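Local coordinates for protein methylmalonate-semialdehyde dehydrogenase (Oceanimonas doudoroffii, PDB 4ZZ7) that catalyses the NAD- and coenzyme A-dependent oxidative decarboxylation of methylmalonate semialdehyde to propionyl-CoA, as an acylating member of the aldehyde dehydrogenase family, at residues M264-L272 with A296-A307; T398-I406 with A424-V434. All coordinates share one frame; numbering follows the deposited sequence.

Contact 1 (M264-L272 with A296-A307); sequences MDNAVNQLL and AGDALVSKMTQA
M264 and V268 project into helix 296-308 as two successive knobs-into-holes, M264 among A296, A299, L300 and K303, V268 one turn on among L300, K303, M304 and A307. Helix 264-276 is the crossover of a parallel beta-alpha-beta unit, and the axes of segments 264-272 and 296-307 cross at -51°, 9.6 Å apart at closest approach. M264 bends at chi2 and chi3, which lays SD over the backbone of L300 and carries CE to A296 CB at 4.0 Å. V268 splits its branches: CG2 rests on K303 CB at 3.8 Å, while CG1 touches both M304 SD and A307 CB. Deeper in, L271 CD1 meets L300 CD1 at 4.0 Å; farther along, L272 CD2 and CG take the methyl CE of M304. Toward solvent, the extended chain of K303 passes M264 CG and brings NZ to D265 OD1 (2.8 Å), a salt bridge in which NZ comes from above the carboxylate plane. Behind these, L271 packs on F418, M304 on L371, and D298 pairs with R395, fixing both helices to the catalytic-domain sheet. On the far side of helix 296-308, T305 OG1 donates to V301 O at 2.8 Å, from the face of that carbonyl opposite T305 N.

Contact 2 (T398-I406 with A424-V434); sequences TMQDAMDLI and AARYFSDNIQV
M403 reaches between Y427 and F428, making Met-aromatic contacts with both rings. Its SD lies 5.1 Å from the Y427 ring centroid, obliquely at 64° off the normal, and 5.2 Å from that of F428, at the ring edge. CG sits beside the backbone N (chi1 -80°) and the chain bends at chi3, which turns CE to the edge of the tyrosine ring, in its plane.

The remaining packing is apolar. M399 runs fully extended, so that SD meets A424 CB and CE reaches F428 CB at 3.8 Å. At the other end I406 CG2 bridges I432 CD1 (3.8 Å) and V434 CG1 (3.9 Å), where the chain has left helix 422-431. Beneath, I257, I417 and V437 of the sheet complete this core between two nearly parallel helices of the catalytic alpha/beta domain.

The polar link lies on the more exposed side. Y427 OH donates to Q400 OE1 at 2.9 Å, amide and ring planes almost perpendicular, while Q400 NE2 donates to D404 OD1 and so helps fix the amide's rotation. A phenylalanine in place of Y427 has no hydroxyl, and Q400 OE1 would probably be left without its mate across the helices. R490 of the third subunit makes a cation-pi contact with the same ring.

Cohesion thus rests on sulfur and hydrocarbon inside, with one hydrogen bond joining the helices at the outer edge.

Contacts 1 and 2 sit on opposite faces of the same catalytic-domain sheet. Along strand 411-418, F418 packs on contact 1 while I417 and T415 pack on contact 2; strand 390-396 divides likewise, R395 serving the first pair and V394 and V396 the second. Their centres are 21 Å apart and their nearest atoms about 10 Å, so the sheet relates them without direct touch. Contact 1 lies away from the NAD site. Contact 2 comes closer: the V434 side chain is about 12 Å from that of C283, a residue of the NAD-binding site, and about 11 Å from bound NAD. Both touch the second subunit, and contact 2 also meets the third.

Contact 1 (M264-L272 with A296-A307)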
ATOM      1  N   MET A 264      28.900  26.626  -4.595  1.00 37.96           N
ATOM      2  CA  MET A 264      29.617  26.415  -5.844  1.00 37.11           C
ATOM      3  C   MET A 264      30.669  25.302  -5.720  1.00 35.11           C
ATOM      4  O   MET A 264      30.841  24.501  -6.645  1.00 32.16           O
ATOM      5  CB  MET A 264      30.241  27.733  -6.339  1.00 38.48           C
ATOM      6  CG  MET A 264      30.570  27.737  -7.834  1.00 41.56           C
ATOM      7  SD  MET A 264      29.143  27.426  -8.911  1.00 42.41           S
ATOM      8  CE  MET A 264      28.103  28.830  -8.478  1.00 40.79           C
ATOM      9  N   ASP A 265      31.348  25.243  -4.575  1.00 34.65           N
ATOM     10  CA  ASP A 265      32.386  24.229  -4.359  1.00 34.85           C
ATOM     11  C   ASP A 265      31.817  22.825  -4.332  1.00 32.68           C
ATOM     12  O   ASP A 265      32.412  21.909  -4.875  1.00 31.08           O
ATOM     13  CB  ASP A 265      33.172  24.505  -3.076  1.00 36.07           C
ATOM     14  CG  ASP A 265      34.161  25.662  -3.223  1.00 37.38           C
ATOM     15  OD1 ASP A 265      34.484  26.063  -4.366  1.00 37.51           O
ATOM     16  OD2 ASP A 265      34.629  26.166  -2.182  1.00 38.79           O
ATOM     17  N   ASN A 266      30.657  22.671  -3.713  1.00 31.74           N
ATOM     18  CA  ASN A 266      29.958  21.394  -3.708  1.00 32.54           C
ATOM     19  C   ASN A 266      29.412  20.986  -5.074  1.00 32.02           C
ATOM     20  O   ASN A 266      29.418  19.820  -5.426  1.00 32.85           O
ATOM     21  CB  ASN A 266      28.806  21.445  -2.704  1.00 35.41           C
ATOM     22  CG  ASN A 266      28.088  20.099  -2.550  1.00 37.90           C
ATOM     23  OD1 ASN A 266      27.004  19.880  -3.131  1.00 40.80           O
ATOM     24  ND2 ASN A 266      28.703  19.180  -1.791  1.00 37.39           N
ATOM     25  N   ALA A 267      28.911  21.951  -5.828  1.00 32.88           N
ATOM     26  CA  ALA A 267      28.359  21.704  -7.156  1.00 31.34           C
ATOM     27  C   ALA A 267      29.448  21.205  -8.122  1.00 30.74           C
ATOM     28  O   ALA A 267      29.268  20.176  -8.788  1.00 29.59           O
ATOM     29  CB  ALA A 267      27.697  22.976  -7.691  1.00 30.86           C
ATOM     30  N   VAL A 268      30.570  21.928  -8.177  1.00 29.14           N
ATOM     31  CA  VAL A 268      31.685  21.583  -9.062  1.00 28.30           C
ATOM     32  C   VAL A 268      32.130  20.183  -8.700  1.00 28.90           C
ATOM     33  O   VAL A 268      32.208  19.307  -9.544  1.00 29.93           O
ATOM     34  CB  VAL A 268      32.852  22.597  -8.927  1.00 27.25           C
ATOM     35  CG1 VAL A 268      34.149  22.093  -9.534  1.00 26.45           C
ATOM     36  CG2 VAL A 268      32.475  23.910  -9.576  1.00 27.81           C
ATOM     37  N   ASN A 269      32.383  19.972  -7.426  1.00 30.37           N
ATOM     38  CA  ASN A 269      32.883  18.700  -6.971  1.00 36.00           C
ATOM     39  C   ASN A 269      31.929  17.552  -7.334  1.00 35.65           C
ATOM     40  O   ASN A 269      32.365  16.468  -7.752  1.00 37.85           O
ATOM     41  CB  ASN A 269      33.155  18.747  -5.458  1.00 40.44           C
ATOM     42  CG  ASN A 269      33.998  17.567  -4.960  1.00 44.22           C
ATOM     43  OD1 ASN A 269      34.954  17.124  -5.613  1.00 51.50           O
ATOM     44  ND2 ASN A 269      33.659  17.067  -3.789  1.00 45.21           N
ATOM     45  N   GLN A 270      30.633  17.798  -7.211  1.00 34.07           N
ATOM     46  CA  GLN A 270      29.655  16.804  -7.613  1.00 33.60           C
ATOM     47  C   GLN A 270      29.509  16.692  -9.129  1.00 33.56           C
ATOM     48  O   GLN A 270      29.296  15.593  -9.640  1.00 34.07           O
ATOM     49  CB  GLN A 270      28.316  17.068  -6.954  1.00 35.31           C
ATOM     50  CG  GLN A 270      28.246  16.571  -5.515  1.00 36.46           C
ATOM     51  CD  GLN A 270      26.821  16.559  -4.980  1.00 38.26           C
ATOM     52  OE1 GLN A 270      26.251  15.496  -4.768  1.00 42.48           O
ATOM     53  NE2 GLN A 270      26.225  17.742  -4.800  1.00 37.89           N
ATOM     54  N   LEU A 271      29.661  17.803  -9.849  1.00 33.07           N
ATOM     55  CA  LEU A 271      29.558  17.795 -11.325  1.00 32.76           C
ATOM     56  C   LEU A 271      30.698  17.077 -12.057  1.00 31.81           C
ATOM     57  O   LEU A 271      30.554  16.729 -13.223  1.00 31.72           O
ATOM     58  CB  LEU A 271      29.390  19.222 -11.867  1.00 34.43           C
ATOM     59  CG  LEU A 271      27.992  19.852 -11.644  1.00 34.82           C
ATOM     60  CD1 LEU A 271      28.052  21.353 -11.868  1.00 35.46           C
ATOM     61  CD2 LEU A 271      26.920  19.231 -12.533  1.00 33.29           C
ATOM     62  N   LEU A 272      31.825  16.880 -11.379  1.00 31.71           N
ATOM     63  CA  LEU A 272      32.946  16.096 -11.904  1.00 31.05           C
ATOM     64  C   LEU A 272      32.540  14.670 -12.174  1.00 29.27           C
ATOM     65  O   LEU A 272      32.745  14.150 -13.263  1.00 28.64           O
ATOM     66  CB  LEU A 272      34.101  16.054 -10.889  1.00 32.88           C
ATOM     67  CG  LEU A 272      35.117  17.186 -10.873  1.00 33.03           C
ATOM     68  CD1 LEU A 272      35.945  17.127  -9.607  1.00 33.21           C
ATOM     69  CD2 LEU A 272      36.012  17.074 -12.094  1.00 33.80           C
ATOM     70  N   ALA A 296      27.228  33.379 -11.513  1.00 49.90           N
ATOM     71  CA  ALA A 296      27.431  31.943 -11.332  1.00 45.91           C
ATOM     72  C   ALA A 296      28.035  31.230 -12.540  1.00 44.30           C
ATOM     73  O   ALA A 296      28.765  30.258 -12.377  1.00 40.75           O
ATOM     74  CB  ALA A 296      26.100  31.299 -10.975  1.00 46.29           C
ATOM     75  N   GLY A 297      27.694  31.682 -13.744  1.00 43.05           N
ATOM     76  CA  GLY A 297      28.344  31.199 -14.949  1.00 41.89           C
ATOM     77  C   GLY A 297      29.854  31.264 -14.827  1.00 42.79           C
ATOM     78  O   GLY A 297      30.532  30.246 -14.995  1.00 42.32           O
ATOM     79  N   ASP A 298      30.368  32.455 -14.496  1.00 43.35           N
ATOM     80  CA  ASP A 298      31.817  32.711 -14.469  1.00 39.05           C
ATOM     81  C   ASP A 298      32.485  31.928 -13.371  1.00 35.81           C
ATOM     82  O   ASP A 298      33.573  31.385 -13.567  1.00 36.00           O
ATOM     83  CB  ASP A 298      32.114  34.195 -14.289  1.00 37.74           C
ATOM     84  CG  ASP A 298      31.629  35.029 -15.443  1.00 38.19           C
ATOM     85  OD1 ASP A 298      31.381  34.479 -16.557  1.00 35.30           O
ATOM     86  OD2 ASP A 298      31.502  36.251 -15.210  1.00 39.54           O
ATOM     87  N   ALA A 299      31.820  31.864 -12.225  1.00 34.43           N
ATOM     88  CA  ALA A 299      32.352  31.159 -11.045  1.00 35.90           C
ATOM     89  C   ALA A 299      32.350  29.627 -11.192  1.00 36.74           C
ATOM     90  O   ALA A 299      33.271  28.957 -10.727  1.00 37.91           O
ATOM     91  CB  ALA A 299      31.591  31.579  -9.796  1.00 34.79           C
ATOM     92  N   LEU A 300      31.311  29.092 -11.830  1.00 36.36           N
ATOM     93  CA  LEU A 300      31.270  27.693 -12.250  1.00 35.35           C
ATOM     94  C   LEU A 300      32.448  27.381 -13.171  1.00 36.70           C
ATOM     95  O   LEU A 300      33.266  26.533 -12.833  1.00 37.71           O
ATOM     96  CB  LEU A 300      29.943  27.375 -12.970  1.00 35.21           C
ATOM     97  CG  LEU A 300      29.657  25.946 -13.479  1.00 34.19           C
ATOM     98  CD1 LEU A 300      29.506  25.016 -12.311  1.00 34.09           C
ATOM     99  CD2 LEU A 300      28.409  25.824 -14.347  1.00 34.32           C
ATOM    100  N   VAL A 301      32.539  28.075 -14.309  1.00 37.36           N
ATOM    101  CA  VAL A 301      33.584  27.785 -15.311  1.00 38.37           C
ATOM    102  C   VAL A 301      34.986  27.926 -14.709  1.00 39.60           C
ATOM    103  O   VAL A 301      35.871  27.114 -14.985  1.00 40.66           O
ATOM    104  CB  VAL A 301      33.447  28.645 -16.590  1.00 36.56           C
ATOM    105  CG1 VAL A 301      34.597  28.384 -17.564  1.00 36.04           C
ATOM    106  CG2 VAL A 301      32.142  28.316 -17.285  1.00 37.07           C
ATOM    107  N   SER A 302      35.170  28.951 -13.881  1.00 40.37           N
ATOM    108  CA  SER A 302      36.433  29.165 -13.194  1.00 39.70           C
ATOM    109  C   SER A 302      36.819  27.908 -12.420  1.00 36.36           C
ATOM    110  O   SER A 302      37.780  27.223 -12.750  1.00 34.00           O
ATOM    111  CB  SER A 302      36.329  30.382 -12.266  1.00 40.89           C
ATOM    112  OG  SER A 302      37.420  30.475 -11.357  1.00 41.79           O
ATOM    113  N   LYS A 303      36.010  27.578 -11.436  1.00 37.01           N
ATOM    114  CA  LYS A 303      36.309  26.464 -10.517  1.00 38.29           C
ATOM    115  C   LYS A 303      36.327  25.088 -11.163  1.00 36.13           C
ATOM    116  O   LYS A 303      37.067  24.213 -10.734  1.00 33.22           O
ATOM    117  CB  LYS A 303      35.288  26.450  -9.390  1.00 38.41           C
ATOM    118  CG  LYS A 303      35.343  27.707  -8.563  1.00 39.82           C
ATOM    119  CD  LYS A 303      34.582  27.569  -7.273  1.00 42.15           C
ATOM    120  CE  LYS A 303      34.570  28.894  -6.527  1.00 44.06           C
ATOM    121  NZ  LYS A 303      34.264  28.709  -5.083  1.00 46.34           N
ATOM    122  N   MET A 304      35.486  24.917 -12.179  1.00 37.23           N
ATOM    123  CA  MET A 304      35.380  23.674 -12.915  1.00 36.80           C
ATOM    124  C   MET A 304      36.639  23.436 -13.711  1.00 36.95           C
ATOM    125  O   MET A 304      37.125  22.316 -13.717  1.00 40.46           O
ATOM    126  CB  MET A 304      34.153  23.691 -13.833  1.00 37.34           C
ATOM    127  CG  MET A 304      33.709  22.326 -14.344  1.00 38.56           C
ATOM    128  SD  MET A 304      33.182  21.074 -13.131  1.00 38.16           S
ATOM    129  CE  MET A 304      34.638  20.047 -13.120  1.00 39.73           C
ATOM    130  N   THR A 305      37.164  24.485 -14.358  1.00 37.49           N
ATOM    131  CA  THR A 305      38.446  24.421 -15.093  1.00 38.02           C
ATOM    132  C   THR A 305      39.557  23.947 -14.177  1.00 37.53           C
ATOM    133  O   THR A 305      40.363  23.107 -14.572  1.00 41.51           O
ATOM    134  CB  THR A 305      38.893  25.782 -15.711  1.00 37.76           C
ATOM    135  OG1 THR A 305      37.912  26.255 -16.640  1.00 38.21           O
ATOM    136  CG2 THR A 305      40.205  25.633 -16.477  1.00 37.33           C
ATOM    137  N   GLN A 306      39.590  24.485 -12.965  1.00 37.04           N
ATOM    138  CA  GLN A 306      40.641  24.163 -12.005  1.00 39.13           C
ATOM    139  C   GLN A 306      40.600  22.706 -11.577  1.00 37.30           C
ATOM    140  O   GLN A 306      41.592  21.991 -11.727  1.00 39.91           O
ATOM    141  CB  GLN A 306      40.569  25.067 -10.764  1.00 42.75           C
ATOM    142  CG  GLN A 306      41.046  26.492 -11.001  1.00 47.62           C
ATOM    143  CD  GLN A 306      42.560  26.647 -11.068  1.00 53.36           C
ATOM    144  OE1 GLN A 306      43.317  25.675 -11.155  1.00 56.78           O
ATOM    145  NE2 GLN A 306      43.011  27.895 -11.022  1.00 59.82           N
ATOM    146  N   ALA A 307      39.456  22.270 -11.059  1.00 36.00           N
ATOM    147  CA  ALA A 307      39.270  20.868 -10.630  1.00 36.34           C
ATOM    148  C   ALA A 307      39.474  19.831 -11.746  1.00 36.36           C
ATOM    149  O   ALA A 307      39.881  18.700 -11.473  1.00 32.88           O
ATOM    150  CB  ALA A 307      37.892  20.686 -10.024  1.00 35.86           C
TER

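Contact 2 (T398-I406 with A424-V434)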
ATOM      1  N   THR A 398      17.322  34.161 -15.825  1.00 31.22           N
ATOM      2  CA  THR A 398      16.499  33.809 -14.665  1.00 32.04           C
ATOM      3  C   THR A 398      16.205  32.315 -14.567  1.00 30.39           C
ATOM      4  O   THR A 398      16.383  31.566 -15.525  1.00 30.37           O
ATOM      5  CB  THR A 398      15.165  34.597 -14.661  1.00 33.56           C
ATOM      6  OG1 THR A 398      14.349  34.145 -13.589  1.00 39.14           O
ATOM      7  CG2 THR A 398      14.371  34.402 -15.927  1.00 33.90           C
ATOM      8  N   MET A 399      15.744  31.902 -13.390  1.00 29.27           N
ATOM      9  CA  MET A 399      15.487  30.492 -13.089  1.00 29.44           C
ATOM     10  C   MET A 399      14.443  29.898 -14.035  1.00 29.25           C
ATOM     11  O   MET A 399      14.595  28.774 -14.565  1.00 30.00           O
ATOM     12  CB  MET A 399      15.017  30.331 -11.649  1.00 28.63           C
ATOM     13  CG  MET A 399      14.809  28.883 -11.247  1.00 29.12           C
ATOM     14  SD  MET A 399      14.127  28.735  -9.592  1.00 29.39           S
ATOM     15  CE  MET A 399      13.603  27.037  -9.592  1.00 30.42           C
ATOM     16  N   GLN A 400      13.386  30.671 -14.239  1.00 27.29           N
ATOM     17  CA  GLN A 400      12.320  30.296 -15.149  1.00 26.36           C
ATOM     18  C   GLN A 400      12.845  30.084 -16.574  1.00 27.55           C
ATOM     19  O   GLN A 400      12.349  29.217 -17.271  1.00 27.04           O
ATOM     20  CB  GLN A 400      11.188  31.350 -15.111  1.00 25.39           C
ATOM     21  CG  GLN A 400       9.854  30.954 -15.739  1.00 24.48           C
ATOM     22  CD  GLN A 400       9.271  29.649 -15.173  1.00 24.80           C
ATOM     23  OE1 GLN A 400       8.867  29.574 -14.003  1.00 25.26           O
ATOM     24  NE2 GLN A 400       9.230  28.608 -16.001  1.00 23.69           N
ATOM     25  N   ASP A 401      13.852  30.850 -17.005  1.00 29.44           N
ATOM     26  CA  ASP A 401      14.397  30.681 -18.365  1.00 30.31           C
ATOM     27  C   ASP A 401      15.129  29.362 -18.463  1.00 30.09           C
ATOM     28  O   ASP A 401      15.011  28.672 -19.484  1.00 29.13           O
ATOM     29  CB  ASP A 401      15.351  31.817 -18.759  1.00 32.04           C
ATOM     30  CG  ASP A 401      14.643  33.140 -18.982  1.00 31.74           C
ATOM     31  OD1 ASP A 401      13.396  33.122 -19.115  1.00 31.86           O
ATOM     32  OD2 ASP A 401      15.343  34.190 -19.021  1.00 31.29           O
ATOM     33  N   ALA A 402      15.880  29.030 -17.400  1.00 29.65           N
ATOM     34  CA  ALA A 402      16.541  27.725 -17.284  1.00 30.11           C
ATOM     35  C   ALA A 402      15.533  26.572 -17.337  1.00 29.18           C
ATOM     36  O   ALA A 402      15.734  25.592 -18.069  1.00 28.95           O
ATOM     37  CB  ALA A 402      17.365  27.644 -16.008  1.00 30.15           C
ATOM     38  N   MET A 403      14.449  26.699 -16.575  1.00 27.56           N
ATOM     39  CA  MET A 403      13.378  25.680 -16.596  1.00 28.13           C
ATOM     40  C   MET A 403      12.630  25.515 -17.944  1.00 27.80           C
ATOM     41  O   MET A 403      12.265  24.401 -18.326  1.00 27.89           O
ATOM     42  CB  MET A 403      12.366  25.943 -15.481  1.00 27.11           C
ATOM     43  CG  MET A 403      12.838  25.442 -14.131  1.00 27.18           C
ATOM     44  SD  MET A 403      11.506  25.484 -12.947  1.00 25.71           S
ATOM     45  CE  MET A 403      11.610  27.245 -12.710  1.00 28.55           C
ATOM     46  N   ASP A 404      12.391  26.628 -18.639  1.00 26.70           N
ATOM     47  CA  ASP A 404      11.746  26.608 -19.948  1.00 24.60           C
ATOM     48  C   ASP A 404      12.675  25.906 -20.910  1.00 24.67           C
ATOM     49  O   ASP A 404      12.228  25.113 -21.719  1.00 23.83           O
ATOM     50  CB  ASP A 404      11.471  28.022 -20.493  1.00 23.70           C
ATOM     51  CG  ASP A 404      10.433  28.798 -19.700  1.00 22.87           C
ATOM     52  OD1 ASP A 404       9.594  28.181 -19.019  1.00 21.65           O
ATOM     53  OD2 ASP A 404      10.467  30.060 -19.774  1.00 23.12           O
ATOM     54  N   LEU A 405      13.970  26.216 -20.825  1.00 25.71           N
ATOM     55  CA  LEU A 405      14.970  25.602 -21.698  1.00 25.69           C
ATOM     56  C   LEU A 405      14.965  24.068 -21.533  1.00 26.84           C
ATOM     57  O   LEU A 405      15.023  23.340 -22.533  1.00 27.52           O
ATOM     58  CB  LEU A 405      16.352  26.190 -21.405  1.00 25.37           C
ATOM     59  CG  LEU A 405      17.548  25.571 -22.121  1.00 25.25           C
ATOM     60  CD1 LEU A 405      17.523  25.894 -23.598  1.00 24.52           C
ATOM     61  CD2 LEU A 405      18.820  26.083 -21.475  1.00 26.32           C
ATOM     62  N   ILE A 406      14.866  23.591 -20.283  1.00 26.07           N
ATOM     63  CA  ILE A 406      14.881  22.153 -20.006  1.00 25.38           C
ATOM     64  C   ILE A 406      13.640  21.496 -20.606  1.00 25.57           C
ATOM     65  O   ILE A 406      13.756  20.521 -21.348  1.00 24.54           O
ATOM     66  CB  ILE A 406      15.005  21.843 -18.488  1.00 24.73           C
ATOM     67  CG1 ILE A 406      16.381  22.269 -17.972  1.00 24.14           C
ATOM     68  CG2 ILE A 406      14.866  20.345 -18.221  1.00 24.39           C
ATOM     69  CD1 ILE A 406      16.506  22.380 -16.469  1.00 23.65           C
ATOM     70  N   ALA A 424      12.598  27.428  -4.025  1.00 23.64           N
ATOM     71  CA  ALA A 424      13.073  27.177  -5.373  1.00 23.10           C
ATOM     72  C   ALA A 424      13.129  25.689  -5.641  1.00 21.12           C
ATOM     73  O   ALA A 424      12.694  25.239  -6.706  1.00 19.67           O
ATOM     74  CB  ALA A 424      14.427  27.826  -5.605  1.00 24.31           C
ATOM     75  N   ALA A 425      13.643  24.932  -4.671  1.00 20.08           N
ATOM     76  CA  ALA A 425      13.678  23.469  -4.789  1.00 20.54           C
ATOM     77  C   ALA A 425      12.294  22.902  -5.110  1.00 20.55           C
ATOM     78  O   ALA A 425      12.154  22.207  -6.083  1.00 20.15           O
ATOM     79  CB  ALA A 425      14.232  22.823  -3.526  1.00 20.97           C
ATOM     80  N   ARG A 426      11.271  23.250  -4.332  1.00 21.89           N
ATOM     81  CA  ARG A 426       9.927  22.705  -4.548  1.00 23.50           C
ATOM     82  C   ARG A 426       9.330  23.094  -5.887  1.00 22.98           C
ATOM     83  O   ARG A 426       8.761  22.250  -6.581  1.00 22.65           O
ATOM     84  CB  ARG A 426       8.924  23.123  -3.460  1.00 25.23           C
ATOM     85  CG  ARG A 426       7.730  22.165  -3.427  1.00 26.83           C
ATOM     86  CD  ARG A 426       6.444  22.765  -2.917  1.00 28.83           C
ATOM     87  NE  ARG A 426       5.520  23.122  -4.001  1.00 31.42           N
ATOM     88  CZ  ARG A 426       4.537  22.350  -4.496  1.00 32.15           C
ATOM     89  NH1 ARG A 426       3.765  22.825  -5.469  1.00 32.44           N
ATOM     90  NH2 ARG A 426       4.311  21.113  -4.052  1.00 31.23           N
ATOM     91  N   TYR A 427       9.429  24.376  -6.220  1.00 22.21           N
ATOM     92  CA  TYR A 427       8.883  24.874  -7.478  1.00 21.54           C
ATOM     93  C   TYR A 427       9.513  24.163  -8.685  1.00 20.70           C
ATOM     94  O   TYR A 427       8.810  23.832  -9.644  1.00 19.38           O
ATOM     95  CB  TYR A 427       9.078  26.384  -7.576  1.00 21.76           C
ATOM     96  CG  TYR A 427       8.479  26.974  -8.824  1.00 22.10           C
ATOM     97  CD1 TYR A 427       7.111  27.267  -8.890  1.00 23.13           C
ATOM     98  CD2 TYR A 427       9.261  27.241  -9.944  1.00 22.25           C
ATOM     99  CE1 TYR A 427       6.537  27.814 -10.031  1.00 22.69           C
ATOM    100  CE2 TYR A 427       8.684  27.775 -11.098  1.00 22.79           C
ATOM    101  CZ  TYR A 427       7.334  28.062 -11.127  1.00 22.78           C
ATOM    102  OH  TYR A 427       6.805  28.593 -12.262  1.00 22.97           O
ATOM    103  N   PHE A 428      10.835  23.943  -8.619  1.00 19.67           N
ATOM    104  CA  PHE A 428      11.557  23.208  -9.648  1.00 18.42           C
ATOM    105  C   PHE A 428      11.082  21.745  -9.694  1.00 18.73           C
ATOM    106  O   PHE A 428      10.614  21.264 -10.725  1.00 18.40           O
ATOM    107  CB  PHE A 428      13.051  23.273  -9.372  1.00 17.86           C
ATOM    108  CG  PHE A 428      13.891  22.470 -10.333  1.00 17.12           C
ATOM    109  CD1 PHE A 428      14.104  22.912 -11.622  1.00 16.44           C
ATOM    110  CD2 PHE A 428      14.474  21.279  -9.940  1.00 16.83           C
ATOM    111  CE1 PHE A 428      14.876  22.189 -12.506  1.00 16.27           C
ATOM    112  CE2 PHE A 428      15.243  20.546 -10.827  1.00 16.78           C
ATOM    113  CZ  PHE A 428      15.447  21.007 -12.117  1.00 16.41           C
ATOM    114  N   SER A 429      11.173  21.053  -8.562  1.00 18.49           N
ATOM    115  CA  SER A 429      10.813  19.635  -8.506  1.00 18.69           C
ATOM    116  C   SER A 429       9.338  19.358  -8.846  1.00 19.36           C
ATOM    117  O   SER A 429       9.005  18.316  -9.430  1.00 17.88           O
ATOM    118  CB  SER A 429      11.167  19.038  -7.137  1.00 18.38           C
ATOM    119  OG  SER A 429      10.309  19.514  -6.116  1.00 18.19           O
ATOM    120  N   ASP A 430       8.466  20.297  -8.481  1.00 20.93           N
ATOM    121  CA  ASP A 430       7.040  20.165  -8.774  1.00 21.99           C
ATOM    122  C   ASP A 430       6.764  20.335 -10.249  1.00 22.23           C
ATOM    123  O   ASP A 430       6.125  19.476 -10.845  1.00 22.50           O
ATOM    124  CB  ASP A 430       6.195  21.167  -7.997  1.00 22.72           C
ATOM    125  CG  ASP A 430       4.722  20.822  -8.031  1.00 23.84           C
ATOM    126  OD1 ASP A 430       4.365  19.705  -7.650  1.00 24.72           O
ATOM    127  OD2 ASP A 430       3.892  21.646  -8.434  1.00 27.44           O
ATOM    128  N   ASN A 431       7.278  21.417 -10.837  1.00 22.58           N
ATOM    129  CA  ASN A 431       6.912  21.826 -12.204  1.00 22.52           C
ATOM    130  C   ASN A 431       7.803  21.358 -13.323  1.00 21.33           C
ATOM    131  O   ASN A 431       7.405  21.506 -14.473  1.00 21.20           O
ATOM    132  CB  ASN A 431       6.836  23.349 -12.301  1.00 23.71           C
ATOM    133  CG  ASN A 431       5.795  23.927 -11.390  1.00 25.19           C
ATOM    134  OD1 ASN A 431       6.109  24.586 -10.395  1.00 27.04           O
ATOM    135  ND2 ASN A 431       4.538  23.660 -11.703  1.00 26.47           N
ATOM    136  N   ILE A 432       8.999  20.851 -13.022  1.00 20.84           N
ATOM    137  CA  ILE A 432       9.947  20.459 -14.097  1.00 21.28           C
ATOM    138  C   ILE A 432       9.495  19.196 -14.823  1.00 20.58           C
ATOM    139  O   ILE A 432       9.103  18.228 -14.189  1.00 19.52           O
ATOM    140  CB  ILE A 432      11.409  20.320 -13.600  1.00 21.84           C
ATOM    141  CG1 ILE A 432      12.388  20.259 -14.782  1.00 22.59           C
ATOM    142  CG2 ILE A 432      11.597  19.125 -12.680  1.00 21.99           C
ATOM    143  CD1 ILE A 432      12.701  21.621 -15.395  1.00 23.40           C
ATOM    144  N   GLN A 433       9.558  19.211 -16.152  1.00 21.37           N
ATOM    145  CA  GLN A 433       9.002  18.128 -16.966  1.00 22.01           C
ATOM    146  C   GLN A 433      10.030  17.046 -17.264  1.00 20.40           C
ATOM    147  O   GLN A 433      10.267  16.722 -18.427  1.00 19.93           O
ATOM    148  CB  GLN A 433       8.436  18.679 -18.276  1.00 24.56           C
ATOM    149  CG  GLN A 433       7.310  19.688 -18.105  1.00 27.50           C
ATOM    150  CD  GLN A 433       6.077  19.093 -17.419  1.00 31.12           C
ATOM    151  OE1 GLN A 433       5.467  18.135 -17.925  1.00 34.66           O
ATOM    152  NE2 GLN A 433       5.700  19.653 -16.263  1.00 31.84           N
ATOM    153  N   VAL A 434      10.656  16.510 -16.208  1.00 18.76           N
ATOM    154  CA  VAL A 434      11.525  15.326 -16.299  1.00 17.34           C
ATOM    155  C   VAL A 434      11.196  14.331 -15.178  1.00 15.35           C
ATOM    156  O   VAL A 434      10.749  14.704 -14.096  1.00 14.82           O
ATOM    157  CB  VAL A 434      13.044  15.682 -16.335  1.00 18.05           C
ATOM    158  CG1 VAL A 434      13.259  17.130 -16.717  1.00 18.21           C
ATOM    159  CG2 VAL A 434      13.746  15.403 -15.015  1.00 18.73           C
TER